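Local coordinates for protein type III Pentaketide Synthase (Neurospora crassa, PDB 3EUO) that probably acts as an acyltransferase of the chalcone/stilbene synthase family, a type III polyketide synthase that builds pentaketides, at residues S265-Y270 against E307-L312; D292-P297 against F336-R341; H316-Y321 against L350-K355. All coordinates share one frame; numbering follows the deposited sequence.

Contact 1 of 3, residues S265-Y270 against E307-L312; sequences SLQPTY and ESAMGL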
ATOM      1  N   SER A 265      23.899   3.652  -9.550  1.00 21.10           N
ATOM      2  CA  SER A 265      23.190   2.387  -9.350  1.00 21.19           C
ATOM      3  C   SER A 265      22.893   1.621 -10.641  1.00 21.05           C
ATOM      4  O   SER A 265      22.611   0.421 -10.591  1.00 21.15           O
ATOM      5  CB  SER A 265      21.886   2.613  -8.578  1.00 21.30           C
ATOM      6  OG  SER A 265      20.928   3.276  -9.384  1.00 21.39           O
ATOM      7  N   LEU A 266      22.967   2.307 -11.783  1.00 20.88           N
ATOM      8  CA  LEU A 266      22.543   1.734 -13.071  1.00 20.67           C
ATOM      9  C   LEU A 266      23.359   0.515 -13.512  1.00 20.81           C
ATOM     10  O   LEU A 266      22.802  -0.553 -13.754  1.00 20.39           O
ATOM     11  CB  LEU A 266      22.548   2.800 -14.179  1.00 20.56           C
ATOM     12  CG  LEU A 266      21.533   3.956 -14.132  1.00 20.78           C
ATOM     13  CD1 LEU A 266      21.945   5.050 -15.083  1.00 21.12           C
ATOM     14  CD2 LEU A 266      20.104   3.491 -14.450  1.00 20.91           C
ATOM     15  N   GLN A 267      24.677   0.682 -13.609  1.00 20.84           N
ATOM     16  CA  GLN A 267      25.566  -0.390 -14.074  1.00 21.31           C
ATOM     17  C   GLN A 267      25.439  -1.682 -13.250  1.00 20.76           C
ATOM     18  O   GLN A 267      25.240  -2.753 -13.828  1.00 20.65           O
ATOM     19  CB  GLN A 267      27.029   0.092 -14.151  1.00 21.63           C
ATOM     20  CG  GLN A 267      27.244   1.352 -15.016  1.00 24.03           C
ATOM     21  CD  GLN A 267      27.414   2.649 -14.216  1.00 27.51           C
ATOM     22  OE1 GLN A 267      28.369   3.410 -14.452  1.00 28.30           O
ATOM     23  NE2 GLN A 267      26.487   2.919 -13.282  1.00 24.65           N
ATOM     24  N   PRO A 268      25.543  -1.590 -11.904  1.00 20.56           N
ATOM     25  CA  PRO A 268      25.445  -2.791 -11.066  1.00 20.41           C
ATOM     26  C   PRO A 268      24.080  -3.483 -11.131  1.00 20.02           C
ATOM     27  O   PRO A 268      24.014  -4.716 -11.130  1.00 19.95           O
ATOM     28  CB  PRO A 268      25.687  -2.253  -9.651  1.00 20.60           C
ATOM     29  CG  PRO A 268      26.365  -0.951  -9.844  1.00 20.93           C
ATOM     30  CD  PRO A 268      25.782  -0.389 -11.083  1.00 20.54           C
ATOM     31  N   THR A 269      23.008  -2.698 -11.196  1.00 19.43           N
ATOM     32  CA  THR A 269      21.652  -3.253 -11.268  1.00 19.31           C
ATOM     33  C   THR A 269      21.416  -3.915 -12.628  1.00 19.24           C
ATOM     34  O   THR A 269      20.906  -5.034 -12.699  1.00 19.47           O
ATOM     35  CB  THR A 269      20.584  -2.188 -10.964  1.00 19.37           C
ATOM     36  OG1 THR A 269      20.947  -1.495  -9.763  1.00 19.80           O
ATOM     37  CG2 THR A 269      19.214  -2.837 -10.766  1.00 18.67           C
ATOM     38  N   TYR A 270      21.837  -3.232 -13.690  1.00 19.15           N
ATOM     39  CA  TYR A 270      21.756  -3.761 -15.052  1.00 19.32           C
ATOM     40  C   TYR A 270      22.515  -5.085 -15.187  1.00 19.68           C
ATOM     41  O   TYR A 270      21.998  -6.037 -15.769  1.00 18.86           O
ATOM     42  CB  TYR A 270      22.286  -2.730 -16.056  1.00 19.62           C
ATOM     43  CG  TYR A 270      22.569  -3.288 -17.426  1.00 19.52           C
ATOM     44  CD1 TYR A 270      21.568  -3.350 -18.399  1.00 19.23           C
ATOM     45  CD2 TYR A 270      23.838  -3.766 -17.750  1.00 19.96           C
ATOM     46  CE1 TYR A 270      21.823  -3.876 -19.653  1.00 19.33           C
ATOM     47  CE2 TYR A 270      24.102  -4.289 -19.005  1.00 19.74           C
ATOM     48  CZ  TYR A 270      23.097  -4.340 -19.948  1.00 20.50           C
ATOM     49  OH  TYR A 270      23.369  -4.864 -21.187  1.00 21.49           O
ATOM     50  N   GLU A 307      22.529   7.968 -20.161  1.00 20.57           N
ATOM     51  CA  GLU A 307      23.300   8.027 -21.411  1.00 21.29           C
ATOM     52  C   GLU A 307      24.802   7.928 -21.146  1.00 21.66           C
ATOM     53  O   GLU A 307      25.516   7.224 -21.862  1.00 22.10           O
ATOM     54  CB  GLU A 307      23.010   9.326 -22.164  1.00 21.60           C
ATOM     55  CG  GLU A 307      21.610   9.419 -22.734  1.00 22.15           C
ATOM     56  CD  GLU A 307      21.222  10.835 -23.124  1.00 24.17           C
ATOM     57  OE1 GLU A 307      22.101  11.724 -23.173  1.00 25.10           O
ATOM     58  OE2 GLU A 307      20.027  11.055 -23.386  1.00 23.85           O
ATOM     59  N   SER A 308      25.264   8.635 -20.114  1.00 21.63           N
ATOM     60  CA  SER A 308      26.677   8.652 -19.737  1.00 21.70           C
ATOM     61  C   SER A 308      27.107   7.327 -19.116  1.00 21.55           C
ATOM     62  O   SER A 308      28.084   6.719 -19.561  1.00 21.75           O
ATOM     63  CB  SER A 308      26.957   9.809 -18.772  1.00 21.83           C
ATOM     64  OG  SER A 308      28.296   9.782 -18.314  1.00 23.06           O
ATOM     65  N   ALA A 309      26.375   6.889 -18.094  1.00 21.08           N
ATOM     66  CA  ALA A 309      26.709   5.681 -17.338  1.00 21.03           C
ATOM     67  C   ALA A 309      26.713   4.416 -18.189  1.00 21.07           C
ATOM     68  O   ALA A 309      27.589   3.563 -18.027  1.00 20.82           O
ATOM     69  CB  ALA A 309      25.761   5.515 -16.158  1.00 21.24           C
ATOM     70  N   MET A 310      25.735   4.295 -19.087  1.00 20.57           N
ATOM     71  CA  MET A 310      25.548   3.059 -19.852  1.00 20.67           C
ATOM     72  C   MET A 310      25.991   3.178 -21.317  1.00 20.56           C
ATOM     73  O   MET A 310      25.836   2.234 -22.091  1.00 21.21           O
ATOM     74  CB  MET A 310      24.085   2.580 -19.784  1.00 20.49           C
ATOM     75  CG  MET A 310      23.503   2.314 -18.374  1.00 21.40           C
ATOM     76  SD  MET A 310      24.507   1.302 -17.250  1.00 20.65           S
ATOM     77  CE  MET A 310      24.540  -0.290 -18.059  1.00 23.64           C
ATOM     78  N   GLY A 311      26.535   4.333 -21.695  1.00 20.35           N
ATOM     79  CA  GLY A 311      26.964   4.571 -23.077  1.00 20.27           C
ATOM     80  C   GLY A 311      25.834   4.524 -24.093  1.00 20.12           C
ATOM     81  O   GLY A 311      25.914   3.788 -25.087  1.00 20.46           O
ATOM     82  N   LEU A 312      24.791   5.325 -23.854  1.00 19.77           N
ATOM     83  CA  LEU A 312      23.586   5.336 -24.688  1.00 19.49           C
ATOM     84  C   LEU A 312      23.396   6.677 -25.408  1.00 19.41           C
ATOM     85  O   LEU A 312      23.976   7.685 -25.008  1.00 19.87           O
ATOM     86  CB  LEU A 312      22.344   5.027 -23.828  1.00 19.12           C
ATOM     87  CG  LEU A 312      22.377   3.753 -22.977  1.00 19.36           C
ATOM     88  CD1 LEU A 312      21.189   3.684 -22.013  1.00 19.74           C
ATOM     89  CD2 LEU A 312      22.419   2.512 -23.866  1.00 19.25           C
TER
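Two helices come together here, and the backbones are closest where the CA atoms of Gln267 and Met310 lie 6.7 Å apart. Residues 265-270 belong to the middle of helix 258-277, which kinks at Pro268 because its nitrogen has no bond to give the preceding turn. Residues 307-310 lie toward the C-terminal end of helix 300-310, and Gly311 departs from helical angles with positive phi. Met310 contributes the largest share of the contact. Its CG sits beside the backbone N (chi1 -58°), and further bends at the next two torsions curl the thioether across helix 258-277. Met310 SD lies 3.5 Å from Gln267 CG and 3.9 Å from Leu266 CB. The terminal methyl then reaches over one face of the phenol: Met310 CE stands 4.0 Å from the centroid of the Tyr270 ring and 30° off its normal, a CH-pi contact displaced toward the CG-CD2 side, with CD2 of Tyr270 3.6 Å from CE of Met310. In this thiolase-like fold, helix 258-277 lies against strands 359-366 and 370-378, so Leu266 serves two partners, the sheet through Cys363, Phe365 and Met373, and helix 300-310 across the contact. CD1 of Leu266 touches Ala309 CB at 4.0 Å. Beside it the flat amide of Gln267, swung over by the bend at chi2 (102°), presents a face to the same methyl, its OE1 3.8 Å from CB of Ala309. No hydrogen bond spans the helices; the side-chain NE2 of Gln267 turns back to a weak bond with the carbonyl oxygen of Lys263. Pro288 touches both Tyr270 and Met310 from a neighbouring loop, and Trp293 of strand 292-295 adds a further aromatic surface against Met310.

Contact 2 of 3, residues D292-P297 against F336-R341; sequences DWAMHP and FSVLNR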
ATOM      1  N   ASP A 292      16.533  -1.209 -26.161  1.00 17.05           N
ATOM      2  CA  ASP A 292      15.762   0.010 -25.967  1.00 17.02           C
ATOM      3  C   ASP A 292      15.593   0.195 -24.470  1.00 16.81           C
ATOM      4  O   ASP A 292      15.501  -0.777 -23.733  1.00 16.48           O
ATOM      5  CB  ASP A 292      14.407  -0.085 -26.657  1.00 16.90           C
ATOM      6  CG  ASP A 292      14.467   0.352 -28.116  1.00 17.83           C
ATOM      7  OD1 ASP A 292      15.351   1.174 -28.464  1.00 18.58           O
ATOM      8  OD2 ASP A 292      13.631  -0.128 -28.912  1.00 18.69           O
ATOM      9  N   TRP A 293      15.563   1.447 -24.033  1.00 16.78           N
ATOM     10  CA  TRP A 293      15.557   1.768 -22.618  1.00 16.67           C
ATOM     11  C   TRP A 293      14.336   2.607 -22.251  1.00 16.80           C
ATOM     12  O   TRP A 293      14.204   3.765 -22.668  1.00 16.94           O
ATOM     13  CB  TRP A 293      16.847   2.494 -22.244  1.00 17.19           C
ATOM     14  CG  TRP A 293      18.026   1.589 -22.041  1.00 17.20           C
ATOM     15  CD1 TRP A 293      18.768   0.971 -23.007  1.00 17.59           C
ATOM     16  CD2 TRP A 293      18.612   1.229 -20.790  1.00 17.20           C
ATOM     17  NE1 TRP A 293      19.776   0.233 -22.429  1.00 17.73           N
ATOM     18  CE2 TRP A 293      19.698   0.368 -21.067  1.00 17.78           C
ATOM     19  CE3 TRP A 293      18.315   1.538 -19.456  1.00 18.64           C
ATOM     20  CZ2 TRP A 293      20.498  -0.179 -20.059  1.00 17.79           C
ATOM     21  CZ3 TRP A 293      19.105   0.992 -18.454  1.00 17.98           C
ATOM     22  CH2 TRP A 293      20.188   0.147 -18.762  1.00 17.67           C
ATOM     23  N   ALA A 294      13.427   1.999 -21.496  1.00 16.45           N
ATOM     24  CA  ALA A 294      12.262   2.698 -20.987  1.00 16.08           C
ATOM     25  C   ALA A 294      12.630   3.217 -19.595  1.00 16.13           C
ATOM     26  O   ALA A 294      12.402   2.540 -18.588  1.00 15.59           O
ATOM     27  CB  ALA A 294      11.066   1.747 -20.915  1.00 16.44           C
ATOM     28  N   MET A 295      13.230   4.405 -19.548  1.00 16.07           N
ATOM     29  CA  MET A 295      13.631   5.012 -18.281  1.00 16.34           C
ATOM     30  C   MET A 295      12.530   5.910 -17.740  1.00 16.22           C
ATOM     31  O   MET A 295      11.899   6.640 -18.504  1.00 16.23           O
ATOM     32  CB  MET A 295      14.898   5.853 -18.476  1.00 16.83           C
ATOM     33  CG  MET A 295      15.432   6.508 -17.201  1.00 19.09           C
ATOM     34  SD  MET A 295      16.284   5.351 -16.102  1.00 26.15           S
ATOM     35  CE  MET A 295      17.279   4.492 -17.327  1.00 18.47           C
ATOM     36  N   HIS A 296      12.304   5.868 -16.429  1.00 15.89           N
ATOM     37  CA  HIS A 296      11.449   6.866 -15.805  1.00 16.38           C
ATOM     38  C   HIS A 296      12.228   8.178 -15.769  1.00 16.32           C
ATOM     39  O   HIS A 296      13.310   8.242 -15.172  1.00 16.21           O
ATOM     40  CB  HIS A 296      11.032   6.479 -14.385  1.00 16.39           C
ATOM     41  CG  HIS A 296      10.254   7.555 -13.693  1.00 17.87           C
ATOM     42  ND1 HIS A 296      10.737   8.250 -12.604  1.00 19.68           N
ATOM     43  CD2 HIS A 296       9.045   8.092 -13.976  1.00 17.48           C
ATOM     44  CE1 HIS A 296       9.847   9.153 -12.232  1.00 18.06           C
ATOM     45  NE2 HIS A 296       8.809   9.073 -13.045  1.00 19.53           N
ATOM     46  N   PRO A 297      11.689   9.226 -16.415  1.00 16.78           N
ATOM     47  CA  PRO A 297      12.421  10.484 -16.503  1.00 17.16           C
ATOM     48  C   PRO A 297      12.191  11.347 -15.262  1.00 17.83           C
ATOM     49  O   PRO A 297      11.443  12.332 -15.314  1.00 17.63           O
ATOM     50  CB  PRO A 297      11.838  11.126 -17.757  1.00 16.98           C
ATOM     51  CG  PRO A 297      10.402  10.645 -17.792  1.00 17.31           C
ATOM     52  CD  PRO A 297      10.382   9.292 -17.102  1.00 16.71           C
ATOM     53  N   PHE A 336       4.518   3.515 -17.317  1.00 13.17           N
ATOM     54  CA  PHE A 336       3.611   2.818 -18.241  1.00 13.21           C
ATOM     55  C   PHE A 336       3.294   3.701 -19.446  1.00 13.44           C
ATOM     56  O   PHE A 336       3.061   3.199 -20.551  1.00 13.51           O
ATOM     57  CB  PHE A 336       2.316   2.343 -17.556  1.00 13.62           C
ATOM     58  CG  PHE A 336       2.523   1.324 -16.444  1.00 12.84           C
ATOM     59  CD1 PHE A 336       3.667   0.538 -16.377  1.00 14.68           C
ATOM     60  CD2 PHE A 336       1.523   1.133 -15.483  1.00 13.79           C
ATOM     61  CE1 PHE A 336       3.843  -0.398 -15.349  1.00 14.32           C
ATOM     62  CE2 PHE A 336       1.681   0.201 -14.462  1.00 14.27           C
ATOM     63  CZ  PHE A 336       2.841  -0.568 -14.392  1.00 14.68           C
ATOM     64  N   SER A 337       3.296   5.015 -19.226  1.00 13.58           N
ATOM     65  CA  SER A 337       3.132   5.989 -20.297  1.00 13.86           C
ATOM     66  C   SER A 337       4.288   5.890 -21.295  1.00 13.87           C
ATOM     67  O   SER A 337       4.064   5.897 -22.508  1.00 13.36           O
ATOM     68  CB  SER A 337       3.026   7.405 -19.724  1.00 14.51           C
ATOM     69  OG  SER A 337       2.746   8.341 -20.742  1.00 16.15           O
ATOM     70  N   VAL A 338       5.510   5.783 -20.769  1.00 13.97           N
ATOM     71  CA  VAL A 338       6.706   5.510 -21.581  1.00 14.11           C
ATOM     72  C   VAL A 338       6.590   4.190 -22.378  1.00 14.63           C
ATOM     73  O   VAL A 338       6.809   4.174 -23.595  1.00 14.93           O
ATOM     74  CB  VAL A 338       7.991   5.543 -20.715  1.00 14.02           C
ATOM     75  CG1 VAL A 338       9.216   5.091 -21.515  1.00 13.74           C
ATOM     76  CG2 VAL A 338       8.210   6.952 -20.135  1.00 14.39           C
ATOM     77  N   LEU A 339       6.220   3.100 -21.705  1.00 14.89           N
ATOM     78  CA  LEU A 339       6.058   1.808 -22.386  1.00 14.97           C
ATOM     79  C   LEU A 339       4.959   1.803 -23.459  1.00 15.18           C
ATOM     80  O   LEU A 339       5.103   1.143 -24.508  1.00 15.10           O
ATOM     81  CB  LEU A 339       5.831   0.679 -21.379  1.00 14.99           C
ATOM     82  CG  LEU A 339       7.047   0.297 -20.539  1.00 15.88           C
ATOM     83  CD1 LEU A 339       6.587  -0.588 -19.404  1.00 16.22           C
ATOM     84  CD2 LEU A 339       8.104  -0.415 -21.387  1.00 16.97           C
ATOM     85  N   ASN A 340       3.878   2.541 -23.202  1.00 14.84           N
ATOM     86  CA  ASN A 340       2.809   2.703 -24.179  1.00 15.48           C
ATOM     87  C   ASN A 340       3.307   3.486 -25.396  1.00 15.50           C
ATOM     88  O   ASN A 340       3.077   3.099 -26.544  1.00 15.39           O
ATOM     89  CB  ASN A 340       1.611   3.414 -23.537  1.00 15.40           C
ATOM     90  CG  ASN A 340       0.387   3.436 -24.440  1.00 16.98           C
ATOM     91  OD1 ASN A 340       0.029   2.425 -25.048  1.00 18.35           O
ATOM     92  ND2 ASN A 340      -0.261   4.589 -24.526  1.00 17.04           N
ATOM     93  N   ARG A 341       4.006   4.584 -25.137  1.00 15.63           N
ATOM     94  CA  ARG A 341       4.496   5.442 -26.217  1.00 15.98           C
ATOM     95  C   ARG A 341       5.582   4.751 -27.046  1.00 16.25           C
ATOM     96  O   ARG A 341       5.645   4.937 -28.262  1.00 16.17           O
ATOM     97  CB  ARG A 341       5.005   6.771 -25.649  1.00 16.23           C
ATOM     98  CG  ARG A 341       5.517   7.776 -26.683  1.00 16.83           C
ATOM     99  CD  ARG A 341       4.387   8.497 -27.410  1.00 18.13           C
ATOM    100  NE  ARG A 341       4.908   9.620 -28.188  1.00 19.25           N
ATOM    101  CZ  ARG A 341       4.735   9.790 -29.496  1.00 20.44           C
ATOM    102  NH1 ARG A 341       4.025   8.923 -30.202  1.00 21.16           N
ATOM    103  NH2 ARG A 341       5.262  10.848 -30.096  1.00 21.12           N
TER
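Ala294 meets Val338 and Leu339 where a strand at one edge of this chain's mixed sheet, in a thiolase-like fold, packs on helix 334-342. The strand and helix segments run roughly antiparallel, at 149°, with their axes 8.1 Å apart at closest approach. Ala294 turns its methyl toward the helix, and two branches converge on it: CD2 of Leu339 lies 3.7 Å from Ala294 CB, and CG1 of Val338 lies 3.9 Å from the same CB. The short side chain lets the helix lie close, the CA atoms of Ala294 and Val338 being 6.3 Å apart. The valine divides its branches. CG1, anti to the backbone N (chi1 173°), goes to the alanine, whereas CG2 faces the strand's end, near Pro297. The contact is wholly apolar between side chains and fully buried.

Farther out, strand 359-366 bonds to the backbone of Ala294 through Val361 and Cys363. Helix 334-342 lies between strand 292-295 and strand 4-11, where Leu339 also touches Leu8, and Val338 packs on Ser320 and Arg323 of helix 318-327. The carbonyl oxygen of Met295 accepts a hydrogen bond from the hydroxyl of Ser320, while CG2 of Val338 lies 4.0 Å from O of Met295.

Contact 3 of 3, residues H316-Y321 against L350-K355; sequences HMRASY and LAPGGK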
ATOM      1  N   HIS A 316      17.996   5.988 -27.628  1.00 18.02           N
ATOM      2  CA  HIS A 316      17.829   4.748 -26.875  1.00 18.12           C
ATOM      3  C   HIS A 316      16.689   4.869 -25.872  1.00 17.96           C
ATOM      4  O   HIS A 316      16.013   3.889 -25.587  1.00 18.01           O
ATOM      5  CB  HIS A 316      19.111   4.365 -26.144  1.00 18.07           C
ATOM      6  CG  HIS A 316      20.117   3.680 -27.013  1.00 19.93           C
ATOM      7  ND1 HIS A 316      20.921   4.362 -27.900  1.00 21.81           N
ATOM      8  CD2 HIS A 316      20.453   2.374 -27.123  1.00 20.22           C
ATOM      9  CE1 HIS A 316      21.706   3.503 -28.528  1.00 21.67           C
ATOM     10  NE2 HIS A 316      21.440   2.289 -28.076  1.00 21.69           N
ATOM     11  N   MET A 317      16.498   6.075 -25.340  1.00 18.04           N
ATOM     12  CA  MET A 317      15.403   6.362 -24.418  1.00 18.51           C
ATOM     13  C   MET A 317      14.405   7.365 -25.012  1.00 17.46           C
ATOM     14  O   MET A 317      13.883   8.212 -24.291  1.00 17.23           O
ATOM     15  CB  MET A 317      15.949   6.918 -23.100  1.00 18.50           C
ATOM     16  CG  MET A 317      16.784   5.954 -22.282  1.00 19.67           C
ATOM     17  SD  MET A 317      17.596   6.776 -20.881  1.00 21.97           S
ATOM     18  CE  MET A 317      18.082   8.268 -21.622  1.00  7.81           C
ATOM     19  N   ARG A 318      14.128   7.245 -26.313  1.00 16.43           N
ATOM     20  CA  ARG A 318      13.288   8.210 -27.050  1.00 15.85           C
ATOM     21  C   ARG A 318      11.883   8.440 -26.464  1.00 15.40           C
ATOM     22  O   ARG A 318      11.381   9.570 -26.453  1.00 15.66           O
ATOM     23  CB  ARG A 318      13.184   7.807 -28.528  1.00 15.90           C
ATOM     24  CG  ARG A 318      12.569   6.434 -28.765  1.00 15.36           C
ATOM     25  CD  ARG A 318      12.889   5.937 -30.160  1.00 14.79           C
ATOM     26  NE  ARG A 318      12.495   4.544 -30.361  1.00 15.64           N
ATOM     27  CZ  ARG A 318      13.198   3.492 -29.944  1.00 15.93           C
ATOM     28  NH1 ARG A 318      14.334   3.655 -29.272  1.00 15.63           N
ATOM     29  NH2 ARG A 318      12.757   2.268 -30.194  1.00 17.17           N
ATOM     30  N   ALA A 319      11.249   7.370 -25.992  1.00 15.01           N
ATOM     31  CA  ALA A 319       9.925   7.472 -25.369  1.00 14.41           C
ATOM     32  C   ALA A 319       9.974   8.175 -24.001  1.00 14.44           C
ATOM     33  O   ALA A 319       9.012   8.837 -23.602  1.00 14.24           O
ATOM     34  CB  ALA A 319       9.285   6.094 -25.256  1.00 14.19           C
ATOM     35  N   SER A 320      11.097   8.032 -23.301  1.00 14.25           N
ATOM     36  CA  SER A 320      11.322   8.706 -22.020  1.00 14.29           C
ATOM     37  C   SER A 320      11.444  10.205 -22.242  1.00 14.69           C
ATOM     38  O   SER A 320      10.821  10.990 -21.540  1.00 14.91           O
ATOM     39  CB  SER A 320      12.581   8.172 -21.347  1.00 14.40           C
ATOM     40  OG  SER A 320      12.447   6.796 -21.039  1.00 14.93           O
ATOM     41  N   TYR A 321      12.238  10.594 -23.239  1.00 14.87           N
ATOM     42  CA  TYR A 321      12.318  11.992 -23.660  1.00 15.85           C
ATOM     43  C   TYR A 321      10.974  12.563 -24.093  1.00 15.90           C
ATOM     44  O   TYR A 321      10.635  13.690 -23.725  1.00 15.84           O
ATOM     45  CB  TYR A 321      13.361  12.166 -24.769  1.00 16.49           C
ATOM     46  CG  TYR A 321      14.745  12.389 -24.214  1.00 17.21           C
ATOM     47  CD1 TYR A 321      15.683  11.360 -24.189  1.00 17.91           C
ATOM     48  CD2 TYR A 321      15.111  13.630 -23.689  1.00 17.79           C
ATOM     49  CE1 TYR A 321      16.959  11.564 -23.667  1.00 18.92           C
ATOM     50  CE2 TYR A 321      16.381  13.847 -23.167  1.00 19.31           C
ATOM     51  CZ  TYR A 321      17.300  12.808 -23.158  1.00 19.30           C
ATOM     52  OH  TYR A 321      18.558  13.019 -22.639  1.00 19.87           O
ATOM     53  N   LEU A 350      12.334   6.748 -34.641  1.00 27.11           N
ATOM     54  CA  LEU A 350      13.496   7.339 -33.990  1.00 27.34           C
ATOM     55  C   LEU A 350      14.436   6.296 -33.376  1.00 27.27           C
ATOM     56  O   LEU A 350      15.374   6.653 -32.664  1.00 27.29           O
ATOM     57  CB  LEU A 350      13.054   8.368 -32.942  1.00 27.24           C
ATOM     58  CG  LEU A 350      12.372   9.635 -33.464  1.00 27.66           C
ATOM     59  CD1 LEU A 350      11.627  10.346 -32.344  1.00 27.56           C
ATOM     60  CD2 LEU A 350      13.379  10.571 -34.132  1.00 28.17           C
ATOM     61  N   ALA A 351      14.190   5.019 -33.663  1.00 27.58           N
ATOM     62  CA  ALA A 351      14.995   3.929 -33.109  1.00 28.03           C
ATOM     63  C   ALA A 351      16.464   4.062 -33.517  1.00 28.63           C
ATOM     64  O   ALA A 351      16.749   4.251 -34.701  1.00 28.91           O
ATOM     65  CB  ALA A 351      14.443   2.591 -33.551  1.00 28.04           C
ATOM     66  N   PRO A 352      17.396   3.962 -32.545  1.00 29.07           N
ATOM     67  CA  PRO A 352      18.822   4.110 -32.843  1.00 29.57           C
ATOM     68  C   PRO A 352      19.240   3.224 -34.009  1.00 30.12           C
ATOM     69  O   PRO A 352      18.950   2.024 -34.014  1.00 30.41           O
ATOM     70  CB  PRO A 352      19.503   3.645 -31.553  1.00 29.45           C
ATOM     71  CG  PRO A 352      18.526   3.933 -30.496  1.00 29.22           C
ATOM     72  CD  PRO A 352      17.169   3.693 -31.113  1.00 28.85           C
ATOM     73  N   GLY A 353      19.887   3.834 -35.001  1.00 30.60           N
ATOM     74  CA  GLY A 353      20.327   3.126 -36.199  1.00 30.76           C
ATOM     75  C   GLY A 353      19.216   2.417 -36.950  1.00 30.78           C
ATOM     76  O   GLY A 353      19.473   1.447 -37.667  1.00 31.34           O
ATOM     77  N   GLY A 354      17.980   2.890 -36.780  1.00 30.54           N
ATOM     78  CA  GLY A 354      16.811   2.311 -37.450  1.00 30.03           C
ATOM     79  C   GLY A 354      16.393   0.949 -36.927  1.00 29.98           C
ATOM     80  O   GLY A 354      15.511   0.298 -37.496  1.00 29.93           O
ATOM     81  N   LYS A 355      17.022   0.516 -35.838  1.00 29.61           N
ATOM     82  CA  LYS A 355      16.731  -0.793 -35.272  1.00 29.03           C
ATOM     83  C   LYS A 355      15.850  -0.709 -34.032  1.00 27.85           C
ATOM     84  O   LYS A 355      16.311  -0.350 -32.941  1.00 27.62           O
ATOM     85  CB  LYS A 355      18.016  -1.591 -35.012  1.00 29.56           C
ATOM     86  CG  LYS A 355      18.500  -2.371 -36.246  1.00 31.63           C
ATOM     87  CD  LYS A 355      17.361  -3.223 -36.830  1.00 35.15           C
ATOM     88  CE  LYS A 355      17.629  -3.667 -38.260  1.00 36.70           C
ATOM     89  NZ  LYS A 355      16.369  -4.126 -38.916  1.00 37.57           N
TER
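The start of helix 318-327, with Met317 at its N-cap position, is covered here by the loop that joins helix 345-348 to strand 359-366. Arg318 and His316 receive the loop on two flat groups. The guanidinium of Arg318 is laid against the backbone of Ala351, whose CA stands over the centre of one face, 3.7 Å from Arg318 CZ. Its CG occupies the crowded position between the backbone N and the carbonyl carbon (chi1 60°), from which the chain runs extended as far as NE. Along the way its aliphatic part passes Leu350, with Arg318 CD 3.7 Å from Leu350 CB. At its far end the proline ring approaches obliquely, Pro352 CD lying 3.4 Å from Arg318 NH1. The neighbouring ring carbon covers the imidazole: Pro352 CG stands 3.7 Å from the centroid of the His316 ring and 18° off its normal, a CH-pi contact over the face, offset toward the rim.

No hydrogen bond joins the two segments, and their polar ends find partners outside them. Arg318 NH1 binds the Glu315 carbonyl and forms a salt bridge to Asp292, while His316 ND1 and NE2 bond to Thr313 and the Ala289 carbonyl. The loop thus closes one side of helix 318-327, while Ala319 and Ser320 pack on helix 334-342 and Met317 lies against helix 300-310 and strand 292-295.

Contact 2 is the deepest of the three, its centre about 9 Å from the centre of the chain and every touching residue buried. Contacts 1 and 3 lie about 20 Å and 19 Å out; contact 1 is partly buried, whereas contact 3 is largely buried despite its exposed Leu350. Small aliphatic groups meet in contact 2, a thioether and a phenol in contact 1, and in contact 3 a guanidinium and an imidazole against Ala351 and Pro352 of the 350-355 loop. Between contacts 1 and 2, Tyr270 packs on Trp293 and Leu266 on Met295. Val338 O lies against Ala319 CB between contacts 2 and 3, and a probable hydrogen bond between Glu307 and Tyr321 joins contacts 1 and 3.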